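Local coordinates for protein interferon gamma (Paralichthys olivaceus, PDB 6F1E) that acts as a secreted homodimeric cytokine that binds interferon gamma receptor 1 and activates macrophages and neutrophils, at residues N8-N13 with L93-K98; N13-Y18 with K23-G28; E35-R40 with L46-V51. All coordinates share one frame; numbering follows the deposited sequence.

Contact 1: N8-N13 with L93-K98; sequences NKTIQN and LNYILK
Thr10 OG1 stands oblique to the phenol ring of Tyr95, 4.1 Å from Tyr95 CD2 and hardly farther from CE2, at van der Waals range. That hydroxyl has its polar partner one turn back on its own helix, where it bonds to the carbonyl oxygen of Arg6, so what it offers the tyrosine is bulk. Tyr95 CG is anti to the backbone N (chi1 169°), which swings the ring across to the neighbouring helix, where it also touches Arg6.

These are two helices of the interferon gamma fold, 5-17 and 89-107, running roughly antiparallel at 135° with local axes 10.2 Å apart. Thr10 and Ile96 mark the closest backbone approach, CA to CA 7.8 Å.

Ile96 meets the first helix with its terminal methyl. CD1 lies 4.1 Å from Thr10 CG2, the isoleucine and threonine side chains passing one another with opposed directions. The same CD1 is 4.2 Å from Ile11 CG1, so one methyl bridges two consecutive residues of the first helix. Ile96 also touches Ile59 of helix 41-64. From the second subunit, Leu136 packs on Ile11 and Leu139 on Ile96.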
loop_
_atom_site.group_PDB
_atom_site.type_symbol
_atom_site.label_atom_id
_atom_site.label_comp_id
_atom_site.label_asym_id
_atom_site.label_seq_id
_atom_site.Cartn_x
_atom_site.Cartn_y
_atom_site.Cartn_z
ATOM N N ASN A 8 1.452 27.929 6.564
ATOM C CA ASN A 8 2.509 28.446 5.668
ATOM C C ASN A 8 3.626 29.023 6.508
ATOM O O ASN A 8 4.777 28.667 6.358
ATOM C CB ASN A 8 1.983 29.523 4.693
ATOM C CG ASN A 8 3.116 30.242 3.925
ATOM O OD1 ASN A 8 3.558 29.779 2.867
ATOM N ND2 ASN A 8 3.589 31.383 4.464
ATOM N N LYS A 9 3.256 29.918 7.413
ATOM C CA LYS A 9 4.225 30.575 8.249
ATOM C C LYS A 9 4.960 29.537 9.069
ATOM O O LYS A 9 6.191 29.578 9.100
ATOM C CB LYS A 9 3.577 31.665 9.124
ATOM C CG LYS A 9 3.146 32.895 8.333
ATOM C CD LYS A 9 2.816 34.074 9.234
ATOM C CE LYS A 9 2.442 35.299 8.411
ATOM N NZ LYS A 9 2.286 36.517 9.251
ATOM N N THR A 10 4.233 28.582 9.668
ATOM C CA THR A 10 4.873 27.576 10.519
ATOM C C THR A 10 5.864 26.710 9.735
ATOM O O THR A 10 6.933 26.328 10.281
ATOM C CB THR A 10 3.866 26.699 11.285
ATOM O OG1 THR A 10 2.997 27.531 12.064
ATOM C CG2 THR A 10 4.611 25.712 12.250
ATOM N N ILE A 11 5.534 26.429 8.466
ATOM C CA ILE A 11 6.424 25.608 7.618
ATOM C C ILE A 11 7.723 26.341 7.310
ATOM O O ILE A 11 8.820 25.765 7.441
ATOM C CB ILE A 11 5.751 25.157 6.294
ATOM C CG1 ILE A 11 4.788 23.988 6.558
ATOM C CG2 ILE A 11 6.796 24.752 5.231
ATOM C CD1 ILE A 11 3.833 23.705 5.400
ATOM N N GLN A 12 7.593 27.604 6.899
ATOM C CA GLN A 12 8.769 28.455 6.685
ATOM C C GLN A 12 9.685 28.489 7.916
ATOM O O GLN A 12 10.870 28.221 7.777
ATOM C CB GLN A 12 8.370 29.867 6.264
ATOM C CG GLN A 12 7.494 29.965 5.004
ATOM C CD GLN A 12 7.900 28.998 3.901
ATOM O OE1 GLN A 12 7.110 28.119 3.519
ATOM N NE2 GLN A 12 9.147 29.137 3.395
ATOM N N ASN A 13 9.137 28.728 9.112
ATOM C CA ASN A 13 9.958 28.739 10.339
ATOM C C ASN A 13 10.666 27.415 10.470
ATOM O O ASN A 13 11.839 27.360 10.816
ATOM C CB ASN A 13 9.157 28.970 11.642
ATOM C CG ASN A 13 8.347 30.266 11.643
ATOM O OD1 ASN A 13 8.233 30.976 10.632
ATOM N ND2 ASN A 13 7.741 30.559 12.792
ATOM N N LEU A 93 6.569 21.609 14.921
ATOM C CA LEU A 93 6.356 20.229 14.458
ATOM C C LEU A 93 5.010 19.713 14.985
ATOM O O LEU A 93 4.175 19.247 14.209
ATOM C CB LEU A 93 7.484 19.270 14.910
ATOM C CG LEU A 93 8.911 19.372 14.336
ATOM C CD1 LEU A 93 9.815 18.257 14.859
ATOM C CD2 LEU A 93 8.894 19.330 12.816
ATOM N N ASN A 94 4.791 19.823 16.296
ATOM C CA ASN A 94 3.565 19.310 16.902
ATOM C C ASN A 94 2.370 19.964 16.261
ATOM O O ASN A 94 1.406 19.293 15.987
ATOM C CB ASN A 94 3.569 19.419 18.440
ATOM C CG ASN A 94 4.380 18.279 19.114
ATOM O OD1 ASN A 94 5.259 18.525 19.931
ATOM N ND2 ASN A 94 4.069 17.028 18.762
ATOM N N TYR A 95 2.451 21.240 15.908
ATOM C CA TYR A 95 1.301 21.877 15.251
ATOM C C TYR A 95 1.048 21.232 13.879
ATOM O O TYR A 95 -0.103 20.947 13.509
ATOM C CB TYR A 95 1.442 23.408 15.158
ATOM C CG TYR A 95 0.393 24.059 14.257
ATOM C CD1 TYR A 95 -0.870 24.418 14.727
ATOM C CD2 TYR A 95 0.679 24.305 12.919
ATOM C CE1 TYR A 95 -1.813 25.018 13.874
ATOM C CE2 TYR A 95 -0.240 24.896 12.061
ATOM C CZ TYR A 95 -1.477 25.237 12.522
ATOM O OH TYR A 95 -2.342 25.790 11.587
ATOM N N ILE A 96 2.121 20.998 13.139
ATOM C CA ILE A 96 2.024 20.475 11.765
ATOM C C ILE A 96 1.542 18.989 11.819
ATOM O O ILE A 96 0.647 18.560 11.046
ATOM C CB ILE A 96 3.323 20.834 10.949
ATOM C CG1 ILE A 96 2.952 21.597 9.694
ATOM C CG2 ILE A 96 4.199 19.668 10.584
ATOM C CD1 ILE A 96 2.538 23.019 9.986
ATOM N N LEU A 97 2.036 18.238 12.800
ATOM C CA LEU A 97 1.476 16.921 13.084
ATOM C C LEU A 97 -0.040 16.941 13.329
ATOM O O LEU A 97 -0.797 16.163 12.725
ATOM C CB LEU A 97 2.170 16.317 14.285
ATOM C CG LEU A 97 1.669 14.945 14.692
ATOM C CD1 LEU A 97 1.712 14.010 13.507
ATOM C CD2 LEU A 97 2.571 14.436 15.794
ATOM N N LYS A 98 -0.486 17.837 14.195
ATOM C CA LYS A 98 -1.918 17.950 14.540
ATOM C C LYS A 98 -2.771 18.223 13.312
ATOM O O LYS A 98 -3.752 17.543 13.083
ATOM C CB LYS A 98 -2.142 19.073 15.564
ATOM C CG LYS A 98 -3.595 19.377 15.840
ATOM C CD LYS A 98 -3.758 20.477 16.879
ATOM C CE LYS A 98 -3.828 21.864 16.232
ATOM N NZ LYS A 98 -4.576 22.852 17.070
#

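Contact 2: N13-Y18 with K23-G28; sequences NLLQHY and KDRFNG
The carbonyl oxygen of Tyr18 lies at the edge of the Arg25 guanidinium, near its plane, with Tyr18 O 4.1 Å from Arg25 NH2. That is too long for a hydrogen bond, and the acceptor is served from the other chain, by the hydroxyl of Ser133 of the second subunit. The backbone carbonyl of the same Ser133 takes a bond from Arg25 NH1. One serine of the partner subunit thus reaches both segments.

Leu15 supplies the apolar side. Its CD2 methyl comes to 3.8 Å from Arg25 NH2, oblique to the guanidinium plane, and the two side chains cross at about a right angle. Arg25 gets there by running extended from the backbone, with CG anti to the backbone N (chi1 170°), and then bending at chi3 (-60°), which turns the guanidinium toward Leu15 and Tyr18. The root of the same chain is packed too: Arg25 CG sits 3.5 Å above the plane of the Phe26 ring, over its centre.

Tyr18 N still bonds to Leu14 O at 3.0 Å. The Tyr18 ring has His17 CD2 over the centre of one face, while Phe129 of the second subunit meets it with the planes inclined by about 35°. The contact joins helix 5-17 to the short helix 22-25 across the connecting loop. As in mammalian interferon gamma, this loop may contribute to receptor binding.

Little surface is buried between the segments themselves and no hydrogen bond joins them, whereas the arginine and the tyrosine carbonyl both have polar partners in the second subunit, consistent with the dimer helping to fix this turn.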
loop_
_atom_site.group_PDB
_atom_site.type_symbol
_atom_site.label_atom_id
_atom_site.label_comp_id
_atom_site.label_asym_id
_atom_site.label_seq_id
_atom_site.Cartn_x
_atom_site.Cartn_y
_atom_site.Cartn_z
ATOM N N ASN A 13 9.137 28.728 9.112
ATOM C CA ASN A 13 9.958 28.739 10.339
ATOM C C ASN A 13 10.666 27.415 10.470
ATOM O O ASN A 13 11.839 27.360 10.816
ATOM C CB ASN A 13 9.157 28.970 11.642
ATOM C CG ASN A 13 8.347 30.266 11.643
ATOM O OD1 ASN A 13 8.233 30.976 10.632
ATOM N ND2 ASN A 13 7.741 30.559 12.792
ATOM N N LEU A 14 9.956 26.332 10.206
ATOM C CA LEU A 14 10.585 25.002 10.287
ATOM C C LEU A 14 11.776 24.810 9.345
ATOM O O LEU A 14 12.788 24.162 9.703
ATOM C CB LEU A 14 9.554 23.917 10.055
ATOM C CG LEU A 14 8.752 23.710 11.330
ATOM C CD1 LEU A 14 7.391 23.162 10.934
ATOM C CD2 LEU A 14 9.485 22.786 12.305
ATOM N N LEU A 15 11.651 25.380 8.153
ATOM C CA LEU A 15 12.688 25.235 7.145
ATOM C C LEU A 15 14.002 25.911 7.553
ATOM O O LEU A 15 15.070 25.517 7.087
ATOM C CB LEU A 15 12.176 25.726 5.789
ATOM C CG LEU A 15 11.156 24.764 5.151
ATOM C CD1 LEU A 15 10.331 25.469 4.076
ATOM C CD2 LEU A 15 11.851 23.510 4.620
ATOM N N GLN A 16 13.929 26.895 8.448
ATOM C CA GLN A 16 15.144 27.432 9.076
ATOM C C GLN A 16 15.994 26.350 9.785
ATOM O O GLN A 16 17.180 26.267 9.528
ATOM C CB GLN A 16 14.826 28.607 10.033
ATOM C CG GLN A 16 15.005 30.002 9.424
ATOM C CD GLN A 16 13.965 30.355 8.376
ATOM O OE1 GLN A 16 12.911 30.895 8.706
ATOM N NE2 GLN A 16 14.268 30.078 7.103
ATOM N N HIS A 17 15.401 25.523 10.646
ATOM C CA HIS A 17 16.156 24.452 11.322
ATOM C C HIS A 17 16.490 23.348 10.333
ATOM O O HIS A 17 17.503 22.674 10.495
ATOM C CB HIS A 17 15.356 23.868 12.511
ATOM C CG HIS A 17 16.005 22.688 13.202
ATOM N ND1 HIS A 17 16.769 22.816 14.343
ATOM C CD2 HIS A 17 15.955 21.356 12.940
ATOM C CE1 HIS A 17 17.187 21.621 14.733
ATOM N NE2 HIS A 17 16.702 20.715 13.902
ATOM N N TYR A 18 15.612 23.132 9.344
ATOM C CA TYR A 18 15.722 21.988 8.417
ATOM C C TYR A 18 16.218 22.519 7.087
ATOM O O TYR A 18 15.468 22.623 6.110
ATOM C CB TYR A 18 14.381 21.270 8.301
ATOM C CG TYR A 18 14.050 20.451 9.519
ATOM C CD1 TYR A 18 14.759 19.280 9.788
ATOM C CD2 TYR A 18 13.061 20.847 10.433
ATOM C CE1 TYR A 18 14.485 18.506 10.909
ATOM C CE2 TYR A 18 12.785 20.069 11.567
ATOM C CZ TYR A 18 13.505 18.896 11.792
ATOM O OH TYR A 18 13.283 18.083 12.876
ATOM N N LYS A 23 20.994 22.489 -4.109
ATOM C CA LYS A 23 21.486 21.419 -4.975
ATOM C C LYS A 23 20.870 20.123 -4.494
ATOM O O LYS A 23 20.200 19.448 -5.269
ATOM C CB LYS A 23 23.035 21.364 -4.976
ATOM C CG LYS A 23 23.644 20.067 -5.489
ATOM C CD LYS A 23 25.171 20.039 -5.353
ATOM C CE LYS A 23 25.666 18.598 -5.290
ATOM N NZ LYS A 23 26.888 18.376 -6.097
ATOM N N ASP A 24 21.075 19.795 -3.213
ATOM C CA ASP A 24 20.531 18.554 -2.628
ATOM C C ASP A 24 18.972 18.461 -2.632
ATOM O O ASP A 24 18.409 17.359 -2.681
ATOM C CB ASP A 24 21.047 18.358 -1.193
ATOM C CG ASP A 24 22.553 17.983 -1.107
ATOM O OD1 ASP A 24 23.195 17.415 -2.038
ATOM O OD2 ASP A 24 23.094 18.207 -0.020
ATOM N N ARG A 25 18.312 19.608 -2.554
ATOM C CA ARG A 25 16.860 19.735 -2.507
ATOM C C ARG A 25 16.303 19.451 -3.892
ATOM O O ARG A 25 15.405 18.631 -4.033
ATOM C CB ARG A 25 16.462 21.168 -2.050
ATOM C CG ARG A 25 14.977 21.567 -2.173
ATOM C CD ARG A 25 14.606 22.936 -1.531
ATOM N NE ARG A 25 14.870 22.998 -0.089
ATOM C CZ ARG A 25 14.246 22.263 0.860
ATOM N NH1 ARG A 25 13.309 21.376 0.569
ATOM N NH2 ARG A 25 14.565 22.398 2.145
ATOM N N PHE A 26 16.835 20.127 -4.907
ATOM C CA PHE A 26 16.399 19.936 -6.272
ATOM C C PHE A 26 17.421 19.091 -7.094
ATOM O O PHE A 26 17.929 19.513 -8.150
ATOM C CB PHE A 26 16.090 21.285 -6.904
ATOM C CG PHE A 26 15.079 22.084 -6.139
ATOM C CD1 PHE A 26 13.760 21.675 -6.085
ATOM C CD2 PHE A 26 15.439 23.243 -5.461
ATOM C CE1 PHE A 26 12.809 22.413 -5.379
ATOM C CE2 PHE A 26 14.489 23.992 -4.749
ATOM C CZ PHE A 26 13.177 23.575 -4.703
ATOM N N ASN A 27 17.642 17.860 -6.615
ATOM C CA ASN A 27 18.386 16.815 -7.343
ATOM C C ASN A 27 17.515 15.942 -8.232
ATOM O O ASN A 27 17.960 14.865 -8.633
ATOM C CB ASN A 27 19.140 15.904 -6.364
ATOM C CG ASN A 27 18.217 15.137 -5.450
ATOM O OD1 ASN A 27 17.018 15.410 -5.369
ATOM N ND2 ASN A 27 18.765 14.180 -4.759
ATOM N N GLY A 28 16.293 16.380 -8.558
ATOM C CA GLY A 28 15.449 15.626 -9.508
ATOM C C GLY A 28 14.691 14.418 -8.954
ATOM O O GLY A 28 14.075 13.675 -9.735
#

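Contact 3: E35-R40 with L46-V51; sequences EPLSGR and LFMGGV
The loop leading into the long helix 41-64 folds back over the first turns of that helix, and a proline-on-phenylalanine contact fastens it there. The Pro36 ring lies over one face of Phe47. Its CB is 3.6 Å from the centroid of the Phe47 ring and only 8° off the ring normal, a clear CH-pi contact aimed at the middle of the pi cloud. Pro36 CG reaches farther along the same face, 3.8 Å from Phe47 CZ, so two adjacent ring carbons of the proline share the surface. Phe47 presents this face because its CG is anti to the backbone N (chi1 -177°), which sends the ring from the helix to Pro36.

Leu37, the next residue, works from another direction. Its CD1 methyl approaches the edge of the aromatic ring, near its plane, 3.9 Å from Phe47 CD2. The same methyl lies 3.7 Å from Met48 CE, and Leu37 CD2 is 3.9 Å from that CE as well. The Met48 chain bends at chi2 and chi3, which brings its terminal methyl against the fork of the leucine. Face and edge of one phenylalanine are thus taken by two consecutive loop residues.

Interferon gamma is an intertwined dimer in which helices of one chain pack among those of the other, and both sides of this contact meet the second subunit. Leu121 of that subunit lies against Phe47, Met142 against Met48, and Glu145 against Leu37 on the loop. Where the loop enters helix 41-64, Arg40 NH2 forms salt bridges with Glu42 and Glu110 of the second subunit.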
loop_
_atom_site.group_PDB
_atom_site.type_symbol
_atom_site.label_atom_id
_atom_site.label_comp_id
_atom_site.label_asym_id
_atom_site.label_seq_id
_atom_site.Cartn_x
_atom_site.Cartn_y
_atom_site.Cartn_z
ATOM N N GLU A 35 2.636 12.298 -9.855
ATOM C CA GLU A 35 2.118 11.501 -10.993
ATOM C C GLU A 35 0.815 10.740 -10.650
ATOM O O GLU A 35 -0.113 10.709 -11.473
ATOM C CB GLU A 35 3.182 10.510 -11.543
ATOM C CG GLU A 35 4.529 11.116 -11.974
ATOM C CD GLU A 35 5.718 10.157 -11.819
ATOM O OE1 GLU A 35 5.854 9.495 -10.750
ATOM O OE2 GLU A 35 6.535 10.082 -12.770
ATOM N N PRO A 36 0.730 10.142 -9.435
ATOM C CA PRO A 36 -0.492 9.418 -9.108
ATOM C C PRO A 36 -1.712 10.271 -8.791
ATOM O O PRO A 36 -2.751 9.695 -8.459
ATOM C CB PRO A 36 -0.087 8.578 -7.886
ATOM C CG PRO A 36 1.400 8.455 -7.981
ATOM C CD PRO A 36 1.794 9.818 -8.465
ATOM N N LEU A 37 -1.602 11.604 -8.895
ATOM C CA LEU A 37 -2.775 12.508 -8.895
ATOM C C LEU A 37 -3.304 12.772 -10.318
ATOM O O LEU A 37 -3.512 13.916 -10.735
ATOM C CB LEU A 37 -2.487 13.840 -8.166
ATOM C CG LEU A 37 -2.125 13.818 -6.674
ATOM C CD1 LEU A 37 -2.903 12.761 -5.900
ATOM C CD2 LEU A 37 -0.638 13.603 -6.469
ATOM N N SER A 38 -3.513 11.685 -11.048
ATOM C CA SER A 38 -4.345 11.673 -12.236
ATOM C C SER A 38 -5.314 10.502 -12.065
ATOM O O SER A 38 -5.294 9.812 -11.037
ATOM C CB SER A 38 -3.477 11.510 -13.479
ATOM O OG SER A 38 -2.417 12.443 -13.438
ATOM N N GLY A 39 -6.169 10.281 -13.056
ATOM C CA GLY A 39 -7.167 9.224 -12.967
ATOM C C GLY A 39 -8.227 9.626 -11.969
ATOM O O GLY A 39 -8.345 10.815 -11.622
ATOM N N ARG A 40 -8.961 8.624 -11.484
ATOM C CA ARG A 40 -10.211 8.833 -10.732
ATOM C C ARG A 40 -10.062 9.551 -9.386
ATOM O O ARG A 40 -8.985 9.611 -8.801
ATOM C CB ARG A 40 -10.913 7.488 -10.472
ATOM C CG ARG A 40 -11.461 6.787 -11.704
ATOM C CD ARG A 40 -11.861 5.352 -11.393
ATOM N NE ARG A 40 -10.685 4.497 -11.211
ATOM C CZ ARG A 40 -10.653 3.170 -11.355
ATOM N NH1 ARG A 40 -11.744 2.478 -11.693
ATOM N NH2 ARG A 40 -9.503 2.519 -11.166
ATOM N N LEU A 46 -7.059 8.100 -2.420
ATOM C CA LEU A 46 -6.379 6.989 -1.775
ATOM C C LEU A 46 -4.882 7.285 -1.672
ATOM O O LEU A 46 -4.237 7.087 -0.611
ATOM C CB LEU A 46 -6.640 5.706 -2.572
ATOM C CG LEU A 46 -6.163 4.399 -1.942
ATOM C CD1 LEU A 46 -6.198 4.342 -0.420
ATOM C CD2 LEU A 46 -7.035 3.300 -2.501
ATOM N N PHE A 47 -4.328 7.764 -2.783
ATOM C CA PHE A 47 -2.935 8.086 -2.811
ATOM C C PHE A 47 -2.668 9.216 -1.795
ATOM O O PHE A 47 -1.749 9.096 -0.955
ATOM C CB PHE A 47 -2.481 8.451 -4.227
ATOM C CG PHE A 47 -1.006 8.728 -4.307
ATOM C CD1 PHE A 47 -0.097 7.689 -4.210
ATOM C CD2 PHE A 47 -0.526 10.046 -4.368
ATOM C CE1 PHE A 47 1.267 7.940 -4.221
ATOM C CE2 PHE A 47 0.827 10.300 -4.373
ATOM C CZ PHE A 47 1.728 9.235 -4.309
ATOM N N MET A 48 -3.492 10.270 -1.845
ATOM C CA MET A 48 -3.383 11.407 -0.903
ATOM C C MET A 48 -3.490 11.008 0.552
ATOM O O MET A 48 -2.763 11.555 1.395
ATOM C CB MET A 48 -4.436 12.485 -1.146
ATOM C CG MET A 48 -3.945 13.809 -1.701
ATOM S SD MET A 48 -2.335 14.416 -1.117
ATOM C CE MET A 48 -1.510 13.954 -2.645
ATOM N N GLY A 49 -4.417 10.089 0.844
ATOM C CA GLY A 49 -4.547 9.508 2.181
ATOM C C GLY A 49 -3.263 8.821 2.607
ATOM O O GLY A 49 -2.878 8.872 3.781
ATOM N N GLY A 50 -2.607 8.171 1.639
ATOM C CA GLY A 50 -1.315 7.540 1.852
ATOM C C GLY A 50 -0.192 8.505 2.146
ATOM O O GLY A 50 0.656 8.237 3.033
ATOM N N VAL A 51 -0.155 9.602 1.388
ATOM C CA VAL A 51 0.816 10.707 1.639
ATOM C C VAL A 51 0.632 11.312 3.049
ATOM O O VAL A 51 1.594 11.562 3.765
ATOM C CB VAL A 51 0.646 11.862 0.603
ATOM C CG1 VAL A 51 1.488 13.092 0.988
ATOM C CG2 VAL A 51 0.969 11.406 -0.811
#

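Contacts 1 and 2 are neighbours on helix 5-17, with centres 15 Å apart and Asn13 common to both. They touch directly: Leu93 CD2 of contact 1 lies 3.5 Å from Leu14 CD2 of contact 2, and Leu93 also reaches the Tyr18 ring's hydroxyl. Contact 3 stands apart, its centre 23 Å from that of contact 1 and 24 Å from that of contact 2, with nearest atoms about 10 and 9 Å away. Along the chain, contacts 2 and 3 follow each other in series, and both are nested in the span of chain between the two segments of contact 1. All three border the second subunit.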